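Local coordinates for hypothetical sugar kinase (Cytophaga hutchinsonii, PDB 3R8E), which probably phosphorylates a sugar, as a putative kinase of the ROK family with a ribonuclease H-like fold, at residues Thr146-Ala151 and Asn262-Gly267. Numbering follows the deposited sequence. Where two conformers were deposited one is given.
Sequences TFILLA and NNILLG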
loop_
_atom_site.group_PDB
_atom_site.type_symbol
_atom_site.label_atom_id
_atom_site.label_comp_id
_atom_site.label_asym_id
_atom_site.label_seq_id
_atom_site.Cartn_x
_atom_site.Cartn_y
_atom_site.Cartn_z
ATOM N N THR A 146 -4.493 6.976 12.832
ATOM C CA THR A 146 -4.013 6.499 11.537
ATOM C C THR A 146 -2.613 7.029 11.267
ATOM O O THR A 146 -2.437 8.232 11.073
ATOM C CB THR A 146 -5.022 6.909 10.446
ATOM O OG1 THR A 146 -6.315 6.408 10.819
ATOM C CG2 THR A 146 -4.637 6.389 9.053
ATOM N N PHE A 147 -1.616 6.128 11.260
ATOM C CA PHE A 147 -0.229 6.519 11.010
ATOM C C PHE A 147 0.628 5.344 10.612
ATOM O O PHE A 147 0.269 4.193 10.855
ATOM C CB PHE A 147 0.402 7.193 12.259
ATOM C CG PHE A 147 0.637 6.296 13.454
ATOM C CD1 PHE A 147 1.849 5.630 13.618
ATOM C CD2 PHE A 147 -0.326 6.171 14.448
ATOM C CE1 PHE A 147 2.075 4.818 14.734
ATOM C CE2 PHE A 147 -0.091 5.371 15.573
ATOM C CZ PHE A 147 1.107 4.694 15.702
ATOM N N ILE A 148 1.806 5.649 10.066
ATOM C CA ILE A 148 2.838 4.665 9.767
ATOM C C ILE A 148 4.048 4.973 10.640
ATOM O O ILE A 148 4.433 6.139 10.779
ATOM C CB ILE A 148 3.240 4.569 8.254
ATOM C CG1 ILE A 148 4.262 3.417 8.033
ATOM C CG2 ILE A 148 3.817 5.897 7.729
ATOM C CD1 ILE A 148 4.462 2.995 6.591
ATOM N N LEU A 149 4.631 3.924 11.230
ATOM C CA LEU A 149 5.888 4.010 11.942
ATOM C C LEU A 149 6.933 3.381 11.048
ATOM O O LEU A 149 6.813 2.203 10.726
ATOM C CB LEU A 149 5.849 3.340 13.334
ATOM C CG LEU A 149 7.220 3.133 14.028
ATOM C CD1 LEU A 149 7.895 4.452 14.325
ATOM C CD2 LEU A 149 7.074 2.375 15.322
ATOM N N LEU A 150 7.914 4.166 10.599
ATOM C CA LEU A 150 9.039 3.658 9.822
ATOM C C LEU A 150 10.234 3.537 10.740
ATOM O O LEU A 150 10.722 4.556 11.240
ATOM C CB LEU A 150 9.410 4.563 8.630
ATOM C CG LEU A 150 8.562 4.585 7.393
ATOM C CD1 LEU A 150 9.242 5.454 6.344
ATOM C CD2 LEU A 150 8.396 3.191 6.810
ATOM N N ALA A 151 10.689 2.303 10.991
ATOM C CA ALA A 151 11.864 2.051 11.820
ATOM C C ALA A 151 13.063 1.886 10.890
ATOM O O ALA A 151 13.195 0.866 10.211
ATOM C CB ALA A 151 11.653 0.827 12.694
ATOM N N ASN A 262 -1.444 10.095 6.305
ATOM C CA ASN A 262 -0.486 11.192 6.161
ATOM C C ASN A 262 0.164 11.574 7.505
ATOM O O ASN A 262 0.725 12.663 7.625
ATOM C CB ASN A 262 -1.116 12.408 5.471
ATOM C CG ASN A 262 -2.226 13.055 6.243
ATOM O OD1 ASN A 262 -2.676 12.547 7.273
ATOM N ND2 ASN A 262 -2.711 14.182 5.746
ATOM N N ASN A 263 0.111 10.668 8.495
ATOM C CA ASN A 263 0.816 10.820 9.765
ATOM C C ASN A 263 1.954 9.846 9.731
ATOM O O ASN A 263 1.725 8.659 9.492
ATOM C CB ASN A 263 -0.083 10.583 10.965
ATOM C CG ASN A 263 -1.120 11.646 11.169
ATOM O OD1 ASN A 263 -0.865 12.845 11.006
ATOM N ND2 ASN A 263 -2.296 11.218 11.589
ATOM N N ILE A 264 3.189 10.350 9.867
ATOM C CA ILE A 264 4.381 9.512 9.768
ATOM C C ILE A 264 5.257 9.700 10.997
ATOM O O ILE A 264 5.614 10.836 11.338
ATOM C CB ILE A 264 5.156 9.842 8.457
ATOM C CG1 ILE A 264 4.294 9.572 7.205
ATOM C CG2 ILE A 264 6.498 9.078 8.362
ATOM C CD1 ILE A 264 4.461 10.594 6.128
ATOM N N LEU A 265 5.619 8.575 11.641
ATOM C CA LEU A 265 6.563 8.554 12.764
ATOM C C LEU A 265 7.832 7.875 12.291
ATOM O O LEU A 265 7.767 6.793 11.703
ATOM C CB LEU A 265 6.013 7.847 14.016
ATOM C CG LEU A 265 4.822 8.484 14.749
ATOM C CD1 LEU A 265 4.461 7.668 15.976
ATOM C CD2 LEU A 265 5.099 9.941 15.156
ATOM N N LEU A 266 8.984 8.501 12.554
ATOM C CA LEU A 266 10.269 7.974 12.122
ATOM C C LEU A 266 11.107 7.533 13.316
ATOM O O LEU A 266 11.386 8.335 14.210
ATOM C CB LEU A 266 11.017 9.028 11.279
ATOM C CG LEU A 266 10.301 9.513 10.003
ATOM C CD1 LEU A 266 11.016 10.693 9.401
ATOM C CD2 LEU A 266 10.162 8.396 8.959
ATOM N N GLY A 267 11.489 6.256 13.307
ATOM C CA GLY A 267 12.298 5.617 14.345
ATOM C C GLY A 267 13.545 4.948 13.794
ATOM O O GLY A 267 13.875 5.118 12.618
HETATM O O HOH W 1 -3.219 9.467 8.637
#
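N263 reaches from the start of its strand to T146, just ahead of the parallel partner. Its CB packs on F147 CB, 3.7 Å away, and lies near T146 O; CG passes the same oxygen, and ND2 at the tip donates to T146 O over 3.0 Å, the oxygen lying close to the plane of the amide. CG lies beside the backbone N (chi1 -69°), which carries the amide toward T146; there ND2 supplies the N-H that main-chain nitrogens supply further along. A water also donates to T146 O (2.8 Å) and accepts from N262 N. Replacing the asparagine by alanine is likely to cost T146 O the amide N-H, leaving the water's bond. Beyond it, regular parallel bonds run I148 N to N263 O, L265 N to I148 O (2.8 Å, almost straight), L150 N to L265 O and G267 N to L150 O. L265 CD1 meets F147 CE1 obliquely at 3.9 Å; on the other face I148 CG2 lies beside I264 CG1. In the mixed sheet, consistent with a ribonuclease H-like fold, the order is 156-162, 147-152, 263-267, 298-301; helix 127-138 covers F147, L149 and L265, helix 274-288 I264 and L266.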